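Local coordinates for protein beta-mannosidase (Trichoderma harzianum, PDB 4CVU) that probably hydrolyses terminal beta-D-mannose residues from beta-mannosides, as a secreted fungal beta-mannosidase of glycoside hydrolase family 2, at residues L107-L112 / P150-N155; W87-K92 / V209-P214; H123-P128 / Y137-A142. All blocks are in the same frame, centred on the assembly; numbering follows the deposited sequence.

Contact 1. Residues L107-L112 / P150-N155; sequences LVFDGL and PVLSIN. With NAG (2-acetamido-2-deoxy-beta-D-glucopyranose), chain C.
F109 and I154 come at each other from opposite directions between two beta sheets: CE1 of the F109 ring lies 3.9 Å from I154 CD1. Because CD1 is anti to CA about the CB-CG1 bond (chi2 173°), the delta methyl stands at the far end of the chain. L112 CD2 also lies 4.2 Å from I154 CD1. Two residues back along the same strand, L152 offers both branches. Its CD2 lies at the edge of the F109 ring, near the ring plane, while its CD1 slides past L107 CD1 at 3.9 Å. This buried part is wholly apolar: strand 103-109 of the four-stranded sheet faces strand 152-156 of the six-stranded one across a beta sandwich. The axes of 107-109 and 152-155 come within 11.6 Å, their directions 39° apart.

The outer side, beyond I154, is polar and partly exposed. N155 ND2 gives a nearly straight bond to O7 of the N-acetylglucosamine (2.8 Å, 168°), and its backbone O receives the sugar O6 at 2.9 Å. N86 holds the amide oxygen OD1. No hydrogen bond crosses here, so dispersion and burial of hydrocarbon join the sheets, while polar bonds run within each sheet and to the sugar.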
loop_
_atom_site.group_PDB
_atom_site.type_symbol
_atom_site.label_atom_id
_atom_site.label_comp_id
_atom_site.label_asym_id
_atom_site.label_seq_id
_atom_site.Cartn_x
_atom_site.Cartn_y
_atom_site.Cartn_z
ATOM N N LEU A 107 28.596 0.383 33.463
ATOM C CA LEU A 107 27.725 0.265 32.291
ATOM C C LEU A 107 28.485 -0.542 31.254
ATOM O O LEU A 107 29.626 -0.220 30.918
ATOM C CB LEU A 107 27.380 1.641 31.714
ATOM C CG LEU A 107 26.716 2.646 32.650
ATOM C CD1 LEU A 107 26.485 3.972 31.946
ATOM C CD2 LEU A 107 25.414 2.089 33.182
ATOM N N VAL A 108 27.854 -1.589 30.743
ATOM C CA VAL A 108 28.442 -2.366 29.655
ATOM C C VAL A 108 27.497 -2.341 28.462
ATOM O O VAL A 108 26.361 -2.779 28.567
ATOM C CB VAL A 108 28.747 -3.820 30.068
ATOM C CG1 VAL A 108 29.435 -4.555 28.928
ATOM C CG2 VAL A 108 29.649 -3.851 31.310
ATOM N N PHE A 109 28.000 -1.830 27.341
ATOM C CA PHE A 109 27.219 -1.670 26.104
ATOM C C PHE A 109 27.839 -2.495 24.992
ATOM O O PHE A 109 28.961 -2.226 24.557
ATOM C CB PHE A 109 27.194 -0.204 25.666
ATOM C CG PHE A 109 26.494 0.722 26.629
ATOM C CD1 PHE A 109 25.119 0.650 26.803
ATOM C CD2 PHE A 109 27.202 1.695 27.323
ATOM C CE1 PHE A 109 24.450 1.502 27.655
ATOM C CE2 PHE A 109 26.543 2.562 28.188
ATOM C CZ PHE A 109 25.172 2.458 28.364
ATOM N N ASP A 110 27.133 -3.518 24.540
ATOM C CA ASP A 110 27.664 -4.353 23.466
ATOM C C ASP A 110 27.562 -3.660 22.085
ATOM O O ASP A 110 28.264 -4.059 21.127
ATOM C CB ASP A 110 26.990 -5.722 23.436
ATOM C CG ASP A 110 27.335 -6.571 24.643
ATOM O OD1 ASP A 110 28.115 -6.143 25.527
ATOM O OD2 ASP A 110 26.792 -7.670 24.730
ATOM N N GLY A 111 26.747 -2.606 21.991
ATOM C CA GLY A 111 26.729 -1.809 20.764
ATOM C C GLY A 111 25.847 -0.578 20.833
ATOM O O GLY A 111 24.668 -0.666 21.205
ATOM N N LEU A 112 26.427 0.575 20.493
ATOM C CA LEU A 112 25.697 1.817 20.422
ATOM C C LEU A 112 25.973 2.429 19.054
ATOM O O LEU A 112 27.107 2.493 18.619
ATOM C CB LEU A 112 26.120 2.782 21.526
ATOM C CG LEU A 112 25.947 2.288 22.965
ATOM C CD1 LEU A 112 26.742 3.196 23.867
ATOM C CD2 LEU A 112 24.471 2.232 23.385
ATOM N N PRO A 150 19.017 6.470 39.851
ATOM C CA PRO A 150 19.675 7.123 38.722
ATOM C C PRO A 150 18.954 6.906 37.386
ATOM O O PRO A 150 18.415 5.836 37.132
ATOM C CB PRO A 150 21.069 6.504 38.726
ATOM C CG PRO A 150 20.898 5.164 39.335
ATOM C CD PRO A 150 19.713 5.232 40.260
ATOM N N VAL A 151 18.932 7.954 36.572
ATOM C CA VAL A 151 18.404 7.902 35.227
ATOM C C VAL A 151 19.606 7.775 34.296
ATOM O O VAL A 151 20.595 8.523 34.421
ATOM C CB VAL A 151 17.586 9.169 34.902
ATOM C CG1 VAL A 151 17.374 9.337 33.414
ATOM C CG2 VAL A 151 16.249 9.120 35.635
ATOM N N LEU A 152 19.531 6.787 33.413
ATOM C CA LEU A 152 20.488 6.608 32.332
ATOM C C LEU A 152 19.900 7.179 31.057
ATOM O O LEU A 152 18.782 6.816 30.681
ATOM C CB LEU A 152 20.776 5.124 32.132
ATOM C CG LEU A 152 21.655 4.727 30.947
ATOM C CD1 LEU A 152 23.014 5.415 30.975
ATOM C CD2 LEU A 152 21.818 3.215 30.976
ATOM N N SER A 153 20.632 8.082 30.410
ATOM C CA SER A 153 20.206 8.621 29.144
ATOM C C SER A 153 21.340 8.539 28.148
ATOM O O SER A 153 22.512 8.683 28.527
ATOM C CB SER A 153 19.707 10.058 29.270
ATOM O OG SER A 153 20.781 10.963 29.343
ATOM N N ILE A 154 20.972 8.302 26.887
ATOM C CA ILE A 154 21.920 8.164 25.796
ATOM C C ILE A 154 21.479 9.037 24.623
ATOM O O ILE A 154 20.521 8.714 23.887
ATOM C CB ILE A 154 22.059 6.691 25.344
ATOM C CG1 ILE A 154 22.126 5.757 26.552
ATOM C CG2 ILE A 154 23.302 6.518 24.480
ATOM C CD1 ILE A 154 22.098 4.295 26.194
ATOM N N ASN A 155 22.155 10.153 24.446
ATOM C CA ASN A 155 21.781 11.116 23.417
ATOM C C ASN A 155 22.555 10.809 22.142
ATOM O O ASN A 155 23.751 11.020 22.104
ATOM C CB ASN A 155 22.049 12.534 23.932
ATOM C CG ASN A 155 21.654 13.611 22.942
ATOM O OD1 ASN A 155 21.224 13.333 21.839
ATOM N ND2 ASN A 155 21.804 14.865 23.354
HETATM C C1 NAG C . 23.596 15.369 19.509
HETATM C C2 NAG C . 23.788 16.419 20.633
HETATM C C3 NAG C . 25.261 16.771 20.786
HETATM C C4 NAG C . 26.144 15.530 20.884
HETATM C C5 NAG C . 25.790 14.488 19.792
HETATM C C6 NAG C . 26.538 13.150 19.989
HETATM C C7 NAG C . 21.885 17.880 20.991
HETATM C C8 NAG C . 21.143 19.141 20.661
HETATM N N2 NAG C . 23.028 17.634 20.356
HETATM O O3 NAG C . 25.404 17.574 21.948
HETATM O O4 NAG C . 27.494 15.941 20.721
HETATM O O5 NAG C . 24.396 14.231 19.768
HETATM O O6 NAG C . 26.045 12.424 21.103
HETATM O O7 NAG C . 21.426 17.119 21.815
#

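Contact 2. Residues W87-K92 / V209-P214; sequences WTYTSK and VGPWQP
Y89 lays its ring against P211, with the proline CD standing almost over the middle of the aromatic face. CD is 3.5 Å from the ring centroid and only 7° off the normal, a well-centred CH-pi contact. To follow the side chain outward: CB leaves strand 87-91 in the direction of 209-214, and CG, anti to the carbonyl carbon (chi1 -81°), already has P211 CD 4.0 Å away. Along one side of the ring, CD2 meets both CD and CG of the proline, and CE2 makes the closest approach, 3.6 Å to P211 CD. On the other side CE1 also reaches the backbone, 4.1 Å from G210 CA. CZ still lies under P211 CD at 3.7 Å. The hydroxyl at the tip is hydrogen-bonded to D60 OD2, which pins the far end of the ring.

P211 is the centre of an inverse gamma turn, and G210 before it has a phi of 150°, at which a CB would jam against the carbonyl O of V209 and clash with P211 CD. This turn belongs to the long loop leading into strand 215-221, so in the galactose-binding-like sandwich it packs the approach to one sheet against a strand of the other.

Two residues back along the strand, W87 and V209 cross at about a right angle. The indole CD1 lies 4.2 Å from V209 CG2, while its NE1 is tied to I82 O. F156, on the neighbouring strand 152-156, touches both V209 and P211, and F53 adds a further side chain against the proline.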
loop_
_atom_site.group_PDB
_atom_site.type_symbol
_atom_site.label_atom_id
_atom_site.label_comp_id
_atom_site.label_asym_id
_atom_site.label_seq_id
_atom_site.Cartn_x
_atom_site.Cartn_y
_atom_site.Cartn_z
ATOM N N TRP A 87 18.443 11.830 18.633
ATOM C CA TRP A 87 17.433 11.061 19.353
ATOM C C TRP A 87 18.005 10.616 20.675
ATOM O O TRP A 87 19.081 10.078 20.732
ATOM C CB TRP A 87 16.971 9.830 18.519
ATOM C CG TRP A 87 16.285 10.296 17.305
ATOM C CD1 TRP A 87 16.878 10.614 16.112
ATOM C CD2 TRP A 87 14.906 10.636 17.184
ATOM N NE1 TRP A 87 15.940 11.096 15.243
ATOM C CE2 TRP A 87 14.717 11.125 15.875
ATOM C CE3 TRP A 87 13.807 10.559 18.049
ATOM C CZ2 TRP A 87 13.462 11.534 15.393
ATOM C CZ3 TRP A 87 12.560 10.939 17.579
ATOM C CH2 TRP A 87 12.395 11.423 16.253
ATOM N N THR A 88 17.256 10.799 21.743
ATOM C CA THR A 88 17.747 10.451 23.048
ATOM C C THR A 88 16.901 9.351 23.651
ATOM O O THR A 88 15.650 9.477 23.721
ATOM C CB THR A 88 17.806 11.701 23.974
ATOM O OG1 THR A 88 18.769 12.629 23.455
ATOM C CG2 THR A 88 18.163 11.326 25.396
ATOM N N TYR A 89 17.586 8.289 24.077
ATOM C CA TYR A 89 16.986 7.161 24.820
ATOM C C TYR A 89 17.150 7.414 26.323
ATOM O O TYR A 89 18.273 7.497 26.822
ATOM C CB TYR A 89 17.669 5.845 24.416
ATOM C CG TYR A 89 17.126 5.264 23.110
ATOM C CD1 TYR A 89 17.396 5.866 21.888
ATOM C CD2 TYR A 89 16.345 4.114 23.117
ATOM C CE1 TYR A 89 16.878 5.350 20.712
ATOM C CE2 TYR A 89 15.853 3.576 21.957
ATOM C CZ TYR A 89 16.105 4.191 20.746
ATOM O OH TYR A 89 15.555 3.643 19.579
ATOM N N THR A 90 16.041 7.539 27.049
ATOM C CA THR A 90 16.089 7.864 28.484
ATOM C C THR A 90 15.340 6.821 29.284
ATOM O O THR A 90 14.191 6.526 28.967
ATOM C CB THR A 90 15.422 9.224 28.740
ATOM O OG1 THR A 90 16.104 10.208 27.966
ATOM C CG2 THR A 90 15.465 9.602 30.232
ATOM N N SER A 91 15.982 6.296 30.333
ATOM C CA SER A 91 15.317 5.363 31.257
ATOM C C SER A 91 14.498 6.064 32.313
ATOM O O SER A 91 14.690 7.245 32.583
ATOM C CB SER A 91 16.329 4.459 31.982
ATOM O OG SER A 91 16.915 5.111 33.100
ATOM N N LYS A 92 13.595 5.310 32.924
ATOM C CA LYS A 92 12.998 5.705 34.173
ATOM C C LYS A 92 14.083 5.502 35.236
ATOM O O LYS A 92 15.047 4.755 35.005
ATOM C CB LYS A 92 11.790 4.839 34.507
ATOM C CG LYS A 92 10.663 4.928 33.507
ATOM C CD LYS A 92 10.089 6.332 33.432
ATOM C CE LYS A 92 8.643 6.301 32.970
ATOM N NZ LYS A 92 8.111 7.681 32.847
ATOM N N VAL A 209 19.941 5.186 14.370
ATOM C CA VAL A 209 20.742 5.362 15.588
ATOM C C VAL A 209 19.987 4.765 16.746
ATOM O O VAL A 209 18.750 4.723 16.724
ATOM C CB VAL A 209 21.090 6.822 15.927
ATOM C CG1 VAL A 209 21.947 7.438 14.820
ATOM C CG2 VAL A 209 19.844 7.667 16.147
ATOM N N GLY A 210 20.744 4.303 17.733
ATOM C CA GLY A 210 20.154 3.744 18.946
ATOM C C GLY A 210 21.020 2.665 19.575
ATOM O O GLY A 210 22.098 2.327 19.040
ATOM N N PRO A 211 20.549 2.113 20.701
ATOM C CA PRO A 211 21.222 1.028 21.358
ATOM C C PRO A 211 20.968 -0.230 20.542
ATOM O O PRO A 211 20.010 -0.965 20.782
ATOM C CB PRO A 211 20.547 0.990 22.740
ATOM C CG PRO A 211 19.168 1.437 22.491
ATOM C CD PRO A 211 19.270 2.438 21.369
ATOM N N TRP A 212 21.816 -0.466 19.558
ATOM C CA TRP A 212 21.566 -1.476 18.563
ATOM C C TRP A 212 21.918 -2.891 18.963
ATOM O O TRP A 212 21.590 -3.823 18.275
ATOM C CB TRP A 212 22.268 -1.094 17.268
ATOM C CG TRP A 212 23.637 -1.493 17.168
ATOM C CD1 TRP A 212 24.712 -0.892 17.730
ATOM C CD2 TRP A 212 24.142 -2.581 16.406
ATOM N NE1 TRP A 212 25.858 -1.546 17.369
ATOM C CE2 TRP A 212 25.527 -2.579 16.540
ATOM C CE3 TRP A 212 23.552 -3.554 15.608
ATOM C CZ2 TRP A 212 26.324 -3.528 15.948
ATOM C CZ3 TRP A 212 24.356 -4.467 14.985
ATOM C CH2 TRP A 212 25.718 -4.471 15.185
ATOM N N GLN A 213 22.609 -3.038 20.073
ATOM C CA GLN A 213 22.940 -4.342 20.612
ATOM C C GLN A 213 22.688 -4.339 22.123
ATOM O O GLN A 213 22.436 -3.320 22.709
ATOM C CB GLN A 213 24.372 -4.719 20.311
ATOM C CG GLN A 213 24.646 -5.071 18.869
ATOM C CD GLN A 213 24.143 -6.441 18.467
ATOM O OE1 GLN A 213 24.681 -7.457 18.858
ATOM N NE2 GLN A 213 23.121 -6.468 17.643
ATOM N N PRO A 214 22.724 -5.562 22.723
ATOM C CA PRO A 214 22.408 -5.577 24.161
ATOM C C PRO A 214 23.350 -4.840 25.078
ATOM O O PRO A 214 24.459 -4.502 24.732
ATOM C CB PRO A 214 22.493 -7.057 24.527
ATOM C CG PRO A 214 22.112 -7.759 23.304
ATOM C CD PRO A 214 22.854 -6.995 22.261
#

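Contact 3. Residues H123-P128 / Y137-A142. With MAN (alpha-D-mannopyranose), chain B; MAN (alpha-D-mannopyranose), chain D; NAG (2-acetamido-2-deoxy-beta-D-glucopyranose), chain E.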
loop_
_atom_site.group_PDB
_atom_site.type_symbol
_atom_site.label_atom_id
_atom_site.label_comp_id
_atom_site.label_asym_id
_atom_site.label_seq_id
_atom_site.Cartn_x
_atom_site.Cartn_y
_atom_site.Cartn_z
ATOM N N HIS A 123 25.339 13.118 34.804
ATOM C CA HIS A 123 26.751 13.272 34.557
ATOM C C HIS A 123 27.170 12.614 33.256
ATOM O O HIS A 123 26.910 11.465 33.078
ATOM C CB HIS A 123 27.501 12.598 35.693
ATOM C CG HIS A 123 27.295 13.259 37.018
ATOM N ND1 HIS A 123 28.181 13.123 38.056
ATOM C CD2 HIS A 123 26.329 14.091 37.456
ATOM C CE1 HIS A 123 27.753 13.822 39.086
ATOM N NE2 HIS A 123 26.632 14.421 38.748
ATOM N N ILE A 124 27.865 13.334 32.388
ATOM C CA ILE A 124 28.391 12.723 31.195
ATOM C C ILE A 124 29.486 11.778 31.621
ATOM O O ILE A 124 30.504 12.191 32.131
ATOM C CB ILE A 124 28.940 13.734 30.194
ATOM C CG1 ILE A 124 27.805 14.571 29.654
ATOM C CG2 ILE A 124 29.617 13.011 29.041
ATOM C CD1 ILE A 124 28.228 15.838 28.997
ATOM N N VAL A 125 29.267 10.497 31.383
ATOM C CA VAL A 125 30.238 9.478 31.757
ATOM C C VAL A 125 30.970 8.883 30.537
ATOM O O VAL A 125 31.972 8.184 30.692
ATOM C CB VAL A 125 29.559 8.382 32.597
ATOM C CG1 VAL A 125 30.514 7.249 32.897
ATOM C CG2 VAL A 125 29.045 8.960 33.903
ATOM N N GLY A 126 30.475 9.161 29.325
ATOM C CA GLY A 126 31.124 8.649 28.116
ATOM C C GLY A 126 30.589 9.208 26.816
ATOM O O GLY A 126 29.448 9.629 26.755
ATOM N N THR A 127 31.430 9.219 25.783
ATOM C CA THR A 127 31.033 9.717 24.466
ATOM C C THR A 127 31.463 8.760 23.350
ATOM O O THR A 127 32.356 9.095 22.560
ATOM C CB THR A 127 31.572 11.143 24.173
ATOM O OG1 THR A 127 32.992 11.177 24.308
ATOM C CG2 THR A 127 30.946 12.151 25.104
ATOM N N PRO A 128 30.810 7.567 23.284
ATOM C CA PRO A 128 31.123 6.521 22.304
ATOM C C PRO A 128 31.048 7.006 20.854
ATOM O O PRO A 128 30.174 7.815 20.505
ATOM C CB PRO A 128 30.059 5.435 22.551
ATOM C CG PRO A 128 29.221 5.869 23.697
ATOM C CD PRO A 128 29.761 7.161 24.239
ATOM N N TYR A 137 31.795 1.780 31.150
ATOM C CA TYR A 137 32.026 3.009 31.889
ATOM C C TYR A 137 31.773 2.779 33.369
ATOM O O TYR A 137 30.778 2.184 33.750
ATOM C CB TYR A 137 31.113 4.120 31.368
ATOM C CG TYR A 137 31.255 4.394 29.882
ATOM C CD1 TYR A 137 32.402 4.993 29.384
ATOM C CD2 TYR A 137 30.236 4.060 28.978
ATOM C CE1 TYR A 137 32.564 5.248 28.038
ATOM C CE2 TYR A 137 30.378 4.322 27.623
ATOM C CZ TYR A 137 31.548 4.900 27.152
ATOM O OH TYR A 137 31.710 5.160 25.816
ATOM N N ASP A 138 32.703 3.243 34.198
ATOM C CA ASP A 138 32.579 3.133 35.650
ATOM C C ASP A 138 31.734 4.301 36.157
ATOM O O ASP A 138 32.175 5.441 36.122
ATOM C CB ASP A 138 33.971 3.135 36.293
ATOM C CG ASP A 138 33.947 2.728 37.774
ATOM O OD1 ASP A 138 32.921 2.948 38.469
ATOM O OD2 ASP A 138 34.986 2.184 38.233
ATOM N N VAL A 139 30.524 4.011 36.624
ATOM C CA VAL A 139 29.606 5.057 37.113
ATOM C C VAL A 139 29.477 5.091 38.645
ATOM O O VAL A 139 28.518 5.674 39.182
ATOM C CB VAL A 139 28.185 4.965 36.482
ATOM C CG1 VAL A 139 28.264 5.134 34.972
ATOM C CG2 VAL A 139 27.491 3.657 36.846
ATOM N N SER A 140 30.449 4.511 39.342
ATOM C CA SER A 140 30.365 4.407 40.799
ATOM C C SER A 140 30.159 5.759 41.470
ATOM O O SER A 140 29.319 5.890 42.366
ATOM C CB SER A 140 31.616 3.724 41.356
ATOM O OG SER A 140 31.605 2.348 41.026
ATOM N N SER A 141 30.912 6.760 41.020
ATOM C CA SER A 141 30.883 8.088 41.645
ATOM C C SER A 141 29.624 8.884 41.274
ATOM O O SER A 141 29.096 9.628 42.078
ATOM C CB SER A 141 32.163 8.884 41.316
ATOM O OG SER A 141 32.232 9.255 39.951
ATOM N N ALA A 142 29.132 8.718 40.047
ATOM C CA ALA A 142 27.859 9.331 39.661
ATOM C C ALA A 142 26.734 8.776 40.536
ATOM O O ALA A 142 25.909 9.524 41.041
ATOM C CB ALA A 142 27.573 9.073 38.195
HETATM C C1 MAN B . 32.291 16.798 33.154
HETATM C C2 MAN B . 31.591 16.221 34.382
HETATM C C3 MAN B . 30.196 15.715 34.016
HETATM C C4 MAN B . 29.414 16.823 33.308
HETATM C C5 MAN B . 30.196 17.277 32.065
HETATM C C6 MAN B . 29.489 18.392 31.306
HETATM O O2 MAN B . 31.521 17.195 35.410
HETATM O O3 MAN B . 29.517 15.251 35.165
HETATM O O4 MAN B . 28.114 16.370 32.973
HETATM O O5 MAN B . 31.498 17.722 32.434
HETATM O O6 MAN B . 30.284 18.782 30.196
HETATM C C1 MAN D . 32.853 15.792 29.954
HETATM C C2 MAN D . 33.518 16.088 31.298
HETATM C C3 MAN D . 34.782 15.258 31.423
HETATM C C4 MAN D . 34.411 13.785 31.253
HETATM C C5 MAN D . 33.676 13.567 29.928
HETATM C C6 MAN D . 33.246 12.114 29.752
HETATM O O2 MAN D . 32.642 15.691 32.333
HETATM O O3 MAN D . 35.379 15.450 32.685
HETATM O O4 MAN D . 35.571 12.991 31.232
HETATM O O5 MAN D . 32.550 14.406 29.845
HETATM O O6 MAN D . 32.744 12.017 28.442
HETATM C C1 NAG E . 28.302 15.569 21.868
HETATM C C2 NAG E . 29.784 15.567 21.494
HETATM C C3 NAG E . 30.663 15.206 22.699
HETATM C C4 NAG E . 30.287 16.023 23.923
HETATM C C5 NAG E . 28.768 15.940 24.155
HETATM C C6 NAG E . 28.334 16.776 25.350
HETATM C C7 NAG E . 30.262 14.861 19.172
HETATM C C8 NAG E . 30.190 16.240 18.662
HETATM N N2 NAG E . 30.053 14.612 20.446
HETATM O O3 NAG E . 32.026 15.353 22.374
HETATM O O4 NAG E . 30.984 15.466 25.024
HETATM O O5 NAG E . 28.096 16.419 23.002
HETATM O O6 NAG E . 28.571 18.106 24.977
HETATM O O7 NAG E . 30.482 13.932 18.375
#
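Y137 slips its ring beneath the backbone of G126, whose CA sits over one face toward the rim, 4.0 Å from the ring centroid and 24° off the normal. With no side chain on G126, the backbone itself makes this CH-pi contact. At the phenol end, OH lies 3.2 Å from P128 CD and close to CG, a van der Waals meeting across the end of the ring. V125 fills the other end; it is modelled in two conformers, so its packing is less certain, and in one of them CG1 is 3.5 Å from Y137 CB and 3.7 Å from V139 CG1. Beyond it, A142 CB approaches the H123 ring.

A second shell positions these. V125 and G126 both face V118, a classic beta bulge at the place where G126 meets the tyrosine. D138 OD1 accepts from S140 N (3.1 Å, 160°), forming an Asx turn, and its syn lone pair takes S140 OG (2.9 Å), which is in turn bonded to T105 N on strand 103-109. V139, between them, is at the N-cap position of helix 140-145. Strands 123-126 and 135-138 are outermost in the two sheets of the sandwich, so the contact closes one flank of it.

Glycan lies along the outer edge of strand 123-126: I124 N, with no further strand of the sheet beside it in this chain, donates an almost straight bond to O4 of one mannose (3.1 Å, 173°), and T127 CG2 rests 3.3 Å from O4 of an N-acetylglucosamine. Inward, the interface is essentially apolar and CH-pi; the I124 N-H is spent on sugar.

In the fold
All three contacts belong to the galactose-binding-like domain, one sandwich. Contacts 1 and 2 lie about 7 Å apart, centre to centre, and are stitched together by probable hydrogen bonds from I154 N to Y89 O (2.8 Å) and from D110 N to P214 O (2.9 Å). Contact 3, about 9 Å from contact 1, joins it through L107 N and Y137 O (2.8 Å) and through L107 CD1 packed on V139 CG1. Contacts 2 and 3 do not touch; their centres are about 16 Å apart. A covalently attached glycan crosses the outside: the N-acetylglucosamine held at contact 1 continues directly into the one beside contact 3. This is surface glycosylation rather than a substrate pocket.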